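Local coordinates for protein spermidine synthase (Corynebacterium glutamicum ATCC 13032, PDB 3GJY) that probably makes the polyamine spermidine by transferring an aminopropyl group from decarboxylated S-adenosylmethionine to putrescine, at residues E28-V33 and L121-A126; V197-D202 and Y237-L242; S204-A209 and P230-R235. All blocks are in the same frame, centred on the assembly; numbering follows the deposited sequence.

Contact 1: E28-V33 and L121-A126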
# COMPACT_ATOMS: atom_id res chain seq x y z
N GLU A 28 -9.97 -21.66 6.25
CA GLU A 28 -8.66 -22.11 5.84
C GLU A 28 -8.31 -21.52 4.47
O GLU A 28 -8.94 -21.85 3.45
CB GLU A 28 -8.65 -23.65 5.81
CG GLU A 28 -7.44 -24.28 5.15
CD GLU A 28 -7.52 -25.81 5.19
OE1 GLU A 28 -7.81 -26.42 4.14
OE2 GLU A 28 -7.33 -26.40 6.27
N GLY A 29 -7.36 -20.61 4.44
CA GLY A 29 -6.89 -20.07 3.18
C GLY A 29 -5.86 -20.99 2.57
O GLY A 29 -5.44 -22.02 3.15
N GLU A 30 -5.38 -20.60 1.40
CA GLU A 30 -4.35 -21.37 0.76
C GLU A 30 -3.00 -21.17 1.45
O GLU A 30 -2.19 -22.12 1.51
CB GLU A 30 -4.27 -20.94 -0.71
CG GLU A 30 -3.33 -21.76 -1.51
CD GLU A 30 -3.25 -21.31 -2.98
OE1 GLU A 30 -3.72 -20.18 -3.35
OE2 GLU A 30 -2.68 -22.08 -3.77
N TYR A 31 -2.75 -19.96 1.96
CA TYR A 31 -1.48 -19.58 2.60
C TYR A 31 -1.67 -19.07 4.03
O TYR A 31 -0.68 -18.81 4.73
CB TYR A 31 -0.76 -18.49 1.82
CG TYR A 31 -0.12 -18.96 0.55
CD1 TYR A 31 1.22 -19.37 0.53
CD2 TYR A 31 -0.84 -18.98 -0.66
CE1 TYR A 31 1.83 -19.79 -0.65
CE2 TYR A 31 -0.26 -19.40 -1.83
CZ TYR A 31 1.09 -19.80 -1.81
OH TYR A 31 1.69 -20.20 -2.96
N SER A 32 -2.91 -18.94 4.49
CA SER A 32 -3.15 -18.34 5.81
C SER A 32 -4.45 -18.81 6.39
O SER A 32 -5.36 -19.19 5.65
CB SER A 32 -3.23 -16.82 5.71
OG SER A 32 -4.47 -16.44 5.13
N VAL A 33 -4.55 -18.76 7.72
CA VAL A 33 -5.86 -18.92 8.36
C VAL A 33 -6.52 -17.55 8.42
O VAL A 33 -5.90 -16.56 8.83
CB VAL A 33 -5.83 -19.61 9.74
CG1 VAL A 33 -5.15 -20.97 9.64
CG2 VAL A 33 -5.16 -18.75 10.81
N LEU A 121 -1.91 -13.37 -3.48
CA LEU A 121 -1.30 -14.70 -3.45
C LEU A 121 -2.30 -15.85 -3.20
O LEU A 121 -2.19 -16.94 -3.79
CB LEU A 121 -0.23 -14.68 -2.35
CG LEU A 121 0.56 -15.97 -2.13
CD1 LEU A 121 1.44 -16.29 -3.35
CD2 LEU A 121 1.36 -15.88 -0.83
N ASP A 122 -3.26 -15.59 -2.34
CA ASP A 122 -4.07 -16.62 -1.71
C ASP A 122 -5.42 -16.74 -2.43
O ASP A 122 -6.25 -15.83 -2.33
CB ASP A 122 -4.22 -16.29 -0.21
CG ASP A 122 -4.84 -17.41 0.59
OD1 ASP A 122 -5.81 -18.05 0.10
OD2 ASP A 122 -4.36 -17.65 1.72
N ALA A 123 -5.61 -17.85 -3.15
CA ALA A 123 -6.84 -18.03 -3.94
C ALA A 123 -8.11 -17.96 -3.08
O ALA A 123 -9.15 -17.44 -3.51
CB ALA A 123 -6.78 -19.38 -4.70
N GLU A 124 -8.02 -18.44 -1.83
CA GLU A 124 -9.17 -18.46 -0.96
C GLU A 124 -9.47 -17.07 -0.41
O GLU A 124 -10.64 -16.67 -0.32
CB GLU A 124 -8.98 -19.48 0.19
CG GLU A 124 -10.18 -19.56 1.15
CD GLU A 124 -11.47 -20.11 0.53
OE1 GLU A 124 -11.51 -20.45 -0.68
OE2 GLU A 124 -12.45 -20.20 1.30
N LEU A 125 -8.43 -16.30 -0.08
CA LEU A 125 -8.67 -14.92 0.31
C LEU A 125 -9.30 -14.15 -0.87
O LEU A 125 -10.22 -13.36 -0.66
CB LEU A 125 -7.40 -14.20 0.77
CG LEU A 125 -7.60 -12.77 1.24
CD1 LEU A 125 -8.65 -12.68 2.38
CD2 LEU A 125 -6.24 -12.27 1.74
N ALA A 126 -8.80 -14.39 -2.09
CA ALA A 126 -9.40 -13.78 -3.27
C ALA A 126 -10.88 -14.13 -3.42
O ALA A 126 -11.70 -13.25 -3.71
CB ALA A 126 -8.58 -14.18 -4.53
O HOH W 1 -2.63 -15.70 2.71
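With CG swung opposite the backbone N (chi1 -170°), Asp122 sends its carboxylate into the turn at Glu30 and Tyr31; Glu30, set the same way (chi1 -174°) and extended beyond CG, reaches back to the helix start. Each acid thus takes backbone N-H groups of the other segment. Asp122 OD1 accepts from Glu30 N at 2.9 Å, on the syn side but tilted 29° out of the carboxylate plane, while OD2 takes Tyr31 N at 2.8 Å from above that plane. In return, Ala123 N gives a nearly straight bond to Glu30 OE1 (3.0 Å). Asp122 is also the N-cap of helix 123-132: its OD1 accepts from Leu125 N and, by a more bent bond, from Glu124 N, so three backbone N-H groups share it. They probably ease the closeness of the two carboxylates, Glu30 OE1 and Asp122 OD1 lying 4.6 Å apart. A water spans Asp122 OD2 and Ser32 OG. Apolar contact flanks the polar centre: Leu121 CD2 sits 3.6 Å from the Tyr31 ring centroid, over one face, in a CH-pi contact. On another flank Glu124 CB packs against Gly29 CA at 3.7 Å. The turn links strands 25-28 and 33-38 of the antiparallel sheet, helix 123-132 follows strand 115-120 of the mixed sheet, and Ser32 and Leu125 both rest on Ile50 of strand 45-50, while Ala123 and Ala126 touch strand 141-145.

Contact 2: V197-D202 and Y237-L242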
# COMPACT_ATOMS: atom_id res chain seq x y z
N VAL A 197 3.53 3.88 -4.16
CA VAL A 197 3.22 4.06 -2.72
C VAL A 197 3.35 2.71 -2.04
O VAL A 197 2.74 1.75 -2.51
CB VAL A 197 1.74 4.48 -2.48
CG1 VAL A 197 1.44 4.60 -0.99
CG2 VAL A 197 1.40 5.75 -3.19
N ALA A 198 4.08 2.63 -0.94
CA ALA A 198 4.23 1.38 -0.22
C ALA A 198 3.96 1.51 1.26
O ALA A 198 4.43 2.44 1.92
CB ALA A 198 5.64 0.78 -0.43
N ASN A 199 3.27 0.51 1.79
CA ASN A 199 3.21 0.33 3.24
C ASN A 199 4.46 -0.41 3.70
O ASN A 199 4.79 -1.47 3.17
CB ASN A 199 1.96 -0.47 3.60
CG ASN A 199 1.80 -0.67 5.07
OD1 ASN A 199 2.27 0.14 5.88
ND2 ASN A 199 1.10 -1.74 5.44
N CYS A 200 5.19 0.18 4.64
CA CYS A 200 6.41 -0.45 5.17
C CYS A 200 6.26 -0.54 6.68
O CYS A 200 6.10 0.46 7.36
CB CYS A 200 7.65 0.37 4.78
SG CYS A 200 9.18 -0.11 5.56
N GLY A 201 6.24 -1.77 7.20
CA GLY A 201 6.26 -1.98 8.65
C GLY A 201 7.70 -2.11 9.13
O GLY A 201 8.51 -2.83 8.50
N ASP A 202 8.05 -1.39 10.19
CA ASP A 202 9.44 -1.45 10.67
C ASP A 202 9.53 -1.21 12.17
O ASP A 202 8.68 -0.52 12.77
CB ASP A 202 10.36 -0.51 9.86
CG ASP A 202 11.84 -0.98 9.82
OD1 ASP A 202 12.19 -2.01 10.45
OD2 ASP A 202 12.67 -0.33 9.16
N TYR A 237 7.08 -0.51 17.18
CA TYR A 237 6.89 -0.88 15.78
C TYR A 237 5.77 -0.02 15.23
O TYR A 237 4.82 0.35 15.94
CB TYR A 237 6.53 -2.38 15.70
CG TYR A 237 6.40 -2.99 14.32
CD1 TYR A 237 5.17 -2.96 13.61
CD2 TYR A 237 7.48 -3.66 13.75
CE1 TYR A 237 5.04 -3.56 12.30
CE2 TYR A 237 7.37 -4.26 12.48
CZ TYR A 237 6.16 -4.21 11.77
OH TYR A 237 6.11 -4.81 10.53
N GLY A 238 5.86 0.31 13.94
CA GLY A 238 4.83 1.08 13.29
C GLY A 238 4.93 1.00 11.77
O GLY A 238 5.66 0.19 11.21
N ASN A 239 4.14 1.85 11.14
CA ASN A 239 4.07 1.87 9.69
C ASN A 239 4.60 3.17 9.20
O ASN A 239 4.35 4.23 9.82
CB ASN A 239 2.62 1.75 9.20
CG ASN A 239 2.01 0.45 9.56
OD1 ASN A 239 1.52 0.29 10.68
ND2 ASN A 239 2.04 -0.51 8.63
N ILE A 240 5.29 3.09 8.07
CA ILE A 240 5.69 4.29 7.35
C ILE A 240 5.27 4.08 5.89
O ILE A 240 5.51 3.01 5.31
CB ILE A 240 7.23 4.57 7.53
CG1 ILE A 240 7.64 5.85 6.80
CG2 ILE A 240 8.06 3.35 7.10
CD1 ILE A 240 9.02 6.36 7.22
N ILE A 241 4.63 5.09 5.32
CA ILE A 241 4.22 5.04 3.92
C ILE A 241 5.34 5.71 3.10
O ILE A 241 5.68 6.87 3.32
CB ILE A 241 2.90 5.82 3.72
CG1 ILE A 241 1.78 5.27 4.63
CG2 ILE A 241 2.52 5.78 2.23
CD1 ILE A 241 1.59 3.76 4.63
N LEU A 242 5.90 4.95 2.17
CA LEU A 242 7.00 5.39 1.30
C LEU A 242 6.46 5.70 -0.07
O LEU A 242 5.79 4.86 -0.69
CB LEU A 242 8.02 4.25 1.18
CG LEU A 242 8.47 3.62 2.51
CD1 LEU A 242 9.46 2.48 2.23
CD2 LEU A 242 9.12 4.65 3.44
O HOH W 2 0.91 -3.03 8.09
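Leu242 lays CD1 against Cys200 CB at 3.8 Å, a diagonal contact between neighbouring positions on one face of the sheet. Its backbone pairs with Ala198 in both directions, Leu242 N reaching Ala198 O at 2.9 Å. Cys200 forms the next hydrogen-bonded pair, with Ile240: Ile240 N gives a nearly straight bond to Cys200 O (2.8 Å), and Ile240 CG2 packs 3.8 Å from Cys200 CB. Helix 207-219 covers this face, its Glu212 touching both Cys200 and Leu242. Strand 238-245 runs antiparallel to strand 194-202, the familiar reversed strand of the Rossmann-like methyltransferase sheet, where the order 3-2-1-4-5-7-6 places it between strands 194-202 and 222-227. Asp202 closes the register with Gly238, its N bonded to Gly238 O at 3.0 Å. Asp202 O also lies over a face of the Tyr237 ring, 3.5 Å from Tyr237 CD2, whereas the carboxylate turns to Ala209 N. On the opposite face of the sheet, beside Tyr70, Asn239 ND2 meets a lone pair of Asn199 OD1 at 2.8 Å, the amide planes 22° apart. A water accepts from the ND2 atoms of both asparagines, and Asn199 ND2 also donates to Asp166 OD1.

Contact 3: S204-A209 and P230-R235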
# COMPACT_ATOMS: atom_id res chain seq x y z
N SER A 204 12.15 0.18 15.41
CA SER A 204 12.56 1.56 15.49
C SER A 204 14.01 1.93 15.09
O SER A 204 14.31 3.10 14.97
CB SER A 204 12.09 2.17 16.82
OG SER A 204 10.67 2.39 16.77
N ASP A 205 14.84 0.94 14.77
CA ASP A 205 16.12 1.21 14.09
C ASP A 205 15.88 1.77 12.66
O ASP A 205 16.69 2.50 12.09
CB ASP A 205 17.00 -0.07 14.07
CG ASP A 205 16.38 -1.22 13.25
OD1 ASP A 205 15.76 -2.15 13.84
OD2 ASP A 205 16.53 -1.21 12.02
N LEU A 206 14.73 1.40 12.09
CA LEU A 206 14.30 1.90 10.79
C LEU A 206 15.24 1.56 9.62
O LEU A 206 15.18 2.20 8.58
CB LEU A 206 14.00 3.41 10.85
CG LEU A 206 12.93 3.78 11.88
CD1 LEU A 206 12.67 5.27 11.93
CD2 LEU A 206 11.64 3.04 11.57
N ARG A 207 16.09 0.53 9.80
CA ARG A 207 17.05 0.19 8.75
C ARG A 207 16.35 -0.33 7.51
O ARG A 207 16.82 -0.08 6.40
CB ARG A 207 18.08 -0.86 9.22
CG ARG A 207 19.04 -0.33 10.29
CD ARG A 207 20.12 -1.39 10.56
NE ARG A 207 19.84 -2.25 11.71
CZ ARG A 207 19.01 -3.30 11.72
NH1 ARG A 207 18.87 -4.01 12.83
NH2 ARG A 207 18.33 -3.66 10.64
N GLY A 208 15.25 -1.04 7.71
CA GLY A 208 14.44 -1.53 6.58
C GLY A 208 13.84 -0.40 5.74
O GLY A 208 14.05 -0.32 4.53
N ALA A 209 13.12 0.48 6.41
CA ALA A 209 12.56 1.66 5.72
C ALA A 209 13.64 2.49 5.00
O ALA A 209 13.46 2.93 3.85
CB ALA A 209 11.81 2.52 6.69
N PRO A 230 5.43 8.00 16.93
CA PRO A 230 6.06 7.19 18.00
C PRO A 230 7.05 6.13 17.50
O PRO A 230 7.94 5.72 18.24
CB PRO A 230 4.86 6.48 18.64
CG PRO A 230 3.71 7.40 18.42
CD PRO A 230 3.95 7.89 16.99
N MSE A 231 6.90 5.68 16.26
CA MSE A 231 7.87 4.77 15.67
C MSE A 231 9.18 5.48 15.32
O MSE A 231 10.27 5.00 15.64
CB MSE A 231 7.29 4.08 14.44
CG MSE A 231 8.28 3.19 13.72
SE MSE A 231 7.74 3.07 11.94
CE MSE A 231 7.68 4.97 11.54
N LEU A 232 9.07 6.66 14.70
CA LEU A 232 10.24 7.52 14.46
C LEU A 232 10.98 7.81 15.76
O LEU A 232 12.22 7.89 15.76
CB LEU A 232 9.83 8.84 13.82
CG LEU A 232 9.37 8.80 12.36
CD1 LEU A 232 9.02 10.21 11.93
CD2 LEU A 232 10.43 8.25 11.44
N LYS A 233 10.22 7.96 16.84
CA LYS A 233 10.79 8.25 18.17
C LYS A 233 11.29 6.98 18.88
O LYS A 233 11.69 7.04 20.04
CB LYS A 233 9.77 8.96 19.06
CG LYS A 233 9.37 10.35 18.59
CD LYS A 233 8.28 10.92 19.46
CE LYS A 233 7.73 12.18 18.83
NZ LYS A 233 6.96 13.01 19.79
N GLY A 234 11.25 5.84 18.18
CA GLY A 234 11.74 4.58 18.74
C GLY A 234 10.89 3.93 19.82
O GLY A 234 11.37 3.04 20.54
N ARG A 235 9.64 4.36 19.96
CA ARG A 235 8.77 3.86 21.03
C ARG A 235 8.14 2.51 20.75
O ARG A 235 7.88 1.72 21.67
CB ARG A 235 7.65 4.85 21.33
CG ARG A 235 8.06 6.14 22.02
CD ARG A 235 6.91 7.09 21.91
NE ARG A 235 7.03 8.22 22.83
CZ ARG A 235 6.31 9.33 22.75
NH1 ARG A 235 6.49 10.30 23.63
NH2 ARG A 235 5.41 9.45 21.78
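Ser204 and Gly234 bring their backbones together, CA to CA 4.5 Å, where a loop about to enter helix 207-219 meets the end of helix 229-232. That end is a Schellman motif: Gly234, at phi 73°, takes the left-handed conformation, and Arg235 N bonds back to Pro230 O while Gly234 N bonds to Met231 O. The facing loop makes its own sharp bend, for Leu206, the N-cap residue, also has positive phi (61°), and an Asx turn precedes the helix as Asp205 OD2 accepts from Arg207 N at 2.9 Å. Side chains join the two pieces in two ways. Ser204 OG stands 2.9 Å from Met231 O and may donate to it, which would give this carbonyl a second donor beside Gly234 N. Deeper in, Leu206 splits its two methyl groups between neighbours. Leu206 CD2 lies 3.9 Å from Met231 SE, the selenium of a selenomethionine whose chain bends at its last torsion and also packs on Ile240. Phe282 of helix 276-282 touches both leucines, and Trp278 touches Leu232. The two leucine side chains cross at about a right angle, with Leu206 CD1 set 3.8 Å from Leu232 CD2.

Contact 2 is the buried one, pairing two strands in the mixed sheet through repeated backbone bonds, with side chains on both faces. Contacts 1 and 3 lie nearer the surface, each about 19 Å from the centre of the chain, and both use a helix end. In contact 1 carboxylates serve a helix start and a turn, joining the antiparallel sheet to the mixed one; contact 3 mixes leucine and selenomethionine packing with one serine hydroxyl at a Schellman end. Contact 3 is nested in the chain between the strands of contact 2: helix 207-219 follows one and helix 229-232 precedes the other, and the two contacts touch. Contact 1 stands apart, its nearest atoms about 13 Å from contact 2.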